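Local coordinates for small ribosomal subunit protein bS6 (Thermotoga maritima, PDB 1VMB), which probably binds 16S ribosomal RNA together with protein bS18 as a structural component of the small ribosomal subunit, at residues A[92-97]-A[104-109]. Sequence-based numbering, arbitrary orientation.
Sequences ELENFY and IRWQTF
Tyr97 and Trp106 lie against each other as an offset stack, the tyrosine ring 4.2 Å from the five-membered ring of the indole, centroid to centroid, with the planes 26° apart. The two side chains run past one another in opposite directions, and each lays its own CB over the other's ring in a CH-pi contact: Tyr97 CB sits 3.4 Å from the centroid of the indole six-membered ring, and Trp106 CB lies over the centre of the tyrosine ring. Trp106 CG stands between its backbone N and carbonyl carbon (chi1 68°), which puts the indole against Tyr97 with NE1 turned to Glu94. Trp106 NE1 donates a hydrogen bond of 2.8 Å to Glu94 OE1, from above the carboxylate plane, the glutamate chain bending at chi2 (74°) to meet it. The pair illustrates how a flat side chain with one polar edge can be held by a stack over its face and a hydrogen bond at its N-H. A water joins the same OE1 to Thr108 OG1, while OE2 pairs with Arg98. Ser23 on strand 19-27 hydrogen-bonds both Tyr97 OH and Thr108 OG1. A leucine in place of Trp106 would probably leave Glu94 OE1 without its indole N-H donor and Tyr97 without the flat partner of its stack. Residues 92-97 thus run nearly antiparallel to edge-strand residues 104-109 in the ferredoxin-like alpha+beta fold of bS6, and the shared carboxylate probably helps, with the stack, to fix the indole's rotation.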
loop_
_atom_site.group_PDB
_atom_site.type_symbol
_atom_site.label_atom_id
_atom_site.label_comp_id
_atom_site.label_asym_id
_atom_site.label_seq_id
_atom_site.Cartn_x
_atom_site.Cartn_y
_atom_site.Cartn_z
ATOM N N GLU A 92 11.107 -5.531 -0.768
ATOM C CA GLU A 92 11.495 -4.142 -0.913
ATOM C C GLU A 92 10.443 -3.223 -0.305
ATOM O O GLU A 92 10.740 -2.210 0.322
ATOM C CB GLU A 92 11.761 -3.781 -2.385
ATOM C CG GLU A 92 12.925 -4.489 -2.993
ATOM C CD GLU A 92 14.285 -4.010 -2.522
ATOM O OE1 GLU A 92 14.400 -2.985 -1.811
ATOM O OE2 GLU A 92 15.250 -4.675 -2.903
ATOM N N LEU A 93 9.186 -3.567 -0.516
ATOM C CA LEU A 93 8.104 -2.767 0.035
ATOM C C LEU A 93 7.967 -2.991 1.518
ATOM O O LEU A 93 7.909 -2.039 2.300
ATOM C CB LEU A 93 6.826 -3.092 -0.694
ATOM C CG LEU A 93 5.550 -2.415 -0.196
ATOM C CD1 LEU A 93 5.614 -0.919 -0.358
ATOM C CD2 LEU A 93 4.333 -2.951 -0.940
ATOM N N GLU A 94 7.999 -4.241 1.932
ATOM C CA GLU A 94 7.934 -4.544 3.339
ATOM C C GLU A 94 9.011 -3.865 4.133
ATOM O O GLU A 94 8.765 -3.278 5.209
ATOM C CB GLU A 94 8.023 -6.052 3.484
ATOM C CG GLU A 94 8.085 -6.521 4.912
ATOM C CD GLU A 94 6.776 -6.427 5.664
ATOM O OE1 GLU A 94 5.714 -6.243 5.029
ATOM O OE2 GLU A 94 6.851 -6.577 6.916
ATOM N N ASN A 95 10.227 -3.903 3.602
ATOM C CA ASN A 95 11.378 -3.263 4.270
ATOM C C ASN A 95 11.272 -1.750 4.342
ATOM O O ASN A 95 11.677 -1.151 5.349
ATOM C CB ASN A 95 12.677 -3.707 3.631
ATOM C CG ASN A 95 13.016 -5.140 3.980
ATOM O OD1 ASN A 95 12.364 -5.761 4.826
ATOM N ND2 ASN A 95 14.025 -5.670 3.337
ATOM N N PHE A 96 10.724 -1.091 3.327
ATOM C CA PHE A 96 10.417 0.363 3.430
ATOM C C PHE A 96 9.472 0.620 4.607
ATOM O O PHE A 96 9.699 1.480 5.451
ATOM C CB PHE A 96 9.783 0.917 2.134
ATOM C CG PHE A 96 9.389 2.356 2.264
ATOM C CD1 PHE A 96 10.342 3.284 2.202
ATOM C CD2 PHE A 96 8.058 2.721 2.472
ATOM C CE1 PHE A 96 10.013 4.633 2.351
ATOM C CE2 PHE A 96 7.726 4.081 2.669
ATOM C CZ PHE A 96 8.734 4.993 2.594
ATOM N N TYR A 97 8.387 -0.129 4.655
ATOM C CA TYR A 97 7.438 0.063 5.772
ATOM C C TYR A 97 8.096 -0.147 7.142
ATOM O O TYR A 97 7.890 0.658 8.077
ATOM C CB TYR A 97 6.257 -0.909 5.623
ATOM C CG TYR A 97 5.294 -0.685 4.484
ATOM C CD1 TYR A 97 4.812 0.579 4.156
ATOM C CD2 TYR A 97 4.752 -1.771 3.797
ATOM C CE1 TYR A 97 3.890 0.797 3.137
ATOM C CE2 TYR A 97 3.789 -1.559 2.778
ATOM C CZ TYR A 97 3.386 -0.292 2.445
ATOM O OH TYR A 97 2.441 -0.121 1.500
ATOM N N ILE A 104 1.922 3.629 10.622
ATOM C CA ILE A 104 1.594 2.907 11.846
ATOM C C ILE A 104 0.961 1.517 11.639
ATOM O O ILE A 104 0.928 0.690 12.547
ATOM C CB ILE A 104 0.721 3.781 12.801
ATOM C CG1 ILE A 104 -0.579 4.233 12.126
ATOM C CG2 ILE A 104 1.557 4.987 13.279
ATOM C CD1 ILE A 104 -1.561 4.816 12.997
ATOM N N ARG A 105 0.496 1.275 10.432
ATOM C CA ARG A 105 -0.005 -0.047 10.093
ATOM C C ARG A 105 0.084 -0.247 8.596
ATOM O O ARG A 105 -0.159 0.696 7.829
ATOM C CB ARG A 105 -1.428 -0.263 10.607
ATOM C CG ARG A 105 -2.041 -1.512 9.931
ATOM C CD ARG A 105 -2.818 -2.422 10.716
ATOM N NE ARG A 105 -2.969 -3.652 9.892
ATOM C CZ ARG A 105 -2.434 -4.814 10.201
ATOM N NH1 ARG A 105 -1.672 -4.924 11.287
ATOM N NH2 ARG A 105 -2.651 -5.854 9.403
ATOM N N TRP A 106 0.402 -1.483 8.157
ATOM C CA TRP A 106 0.280 -1.779 6.724
ATOM C C TRP A 106 -0.106 -3.243 6.569
ATOM O O TRP A 106 0.038 -4.065 7.491
ATOM C CB TRP A 106 1.595 -1.561 5.956
ATOM C CG TRP A 106 2.682 -2.513 6.276
ATOM C CD1 TRP A 106 2.990 -3.698 5.635
ATOM C CD2 TRP A 106 3.613 -2.404 7.360
ATOM N NE1 TRP A 106 4.066 -4.292 6.259
ATOM C CE2 TRP A 106 4.512 -3.471 7.265
ATOM C CE3 TRP A 106 3.876 -1.394 8.309
ATOM C CZ2 TRP A 106 5.567 -3.626 8.165
ATOM C CZ3 TRP A 106 4.884 -1.571 9.194
ATOM C CH2 TRP A 106 5.734 -2.657 9.106
ATOM N N GLN A 107 -0.536 -3.561 5.377
ATOM C CA GLN A 107 -0.801 -4.955 5.051
ATOM C C GLN A 107 -0.719 -5.117 3.551
ATOM O O GLN A 107 -1.246 -4.303 2.805
ATOM C CB GLN A 107 -2.158 -5.328 5.600
ATOM C CG GLN A 107 -3.192 -4.347 5.220
ATOM C CD GLN A 107 -4.401 -4.429 6.056
ATOM O OE1 GLN A 107 -4.278 -4.430 7.270
ATOM N NE2 GLN A 107 -5.586 -4.424 5.418
ATOM N N THR A 108 -0.129 -6.224 3.106
ATOM C CA THR A 108 0.032 -6.458 1.720
ATOM C C THR A 108 -0.432 -7.852 1.346
ATOM O O THR A 108 0.002 -8.844 1.957
ATOM C CB THR A 108 1.508 -6.299 1.369
ATOM O OG1 THR A 108 1.949 -4.943 1.678
ATOM C CG2 THR A 108 1.705 -6.522 -0.134
ATOM N N PHE A 109 -1.292 -7.928 0.349
ATOM C CA PHE A 109 -1.932 -9.186 -0.028
ATOM C C PHE A 109 -1.910 -9.424 -1.511
ATOM O O PHE A 109 -2.283 -8.528 -2.309
ATOM C CB PHE A 109 -3.416 -9.240 0.397
ATOM C CG PHE A 109 -3.662 -9.019 1.875
ATOM C CD1 PHE A 109 -3.484 -10.069 2.776
ATOM C CD2 PHE A 109 -4.155 -7.830 2.347
ATOM C CE1 PHE A 109 -3.760 -9.876 4.149
ATOM C CE2 PHE A 109 -4.437 -7.642 3.713
ATOM C CZ PHE A 109 -4.185 -8.659 4.587
HETATM O O HOH W 1 4.466 -5.107 2.514
#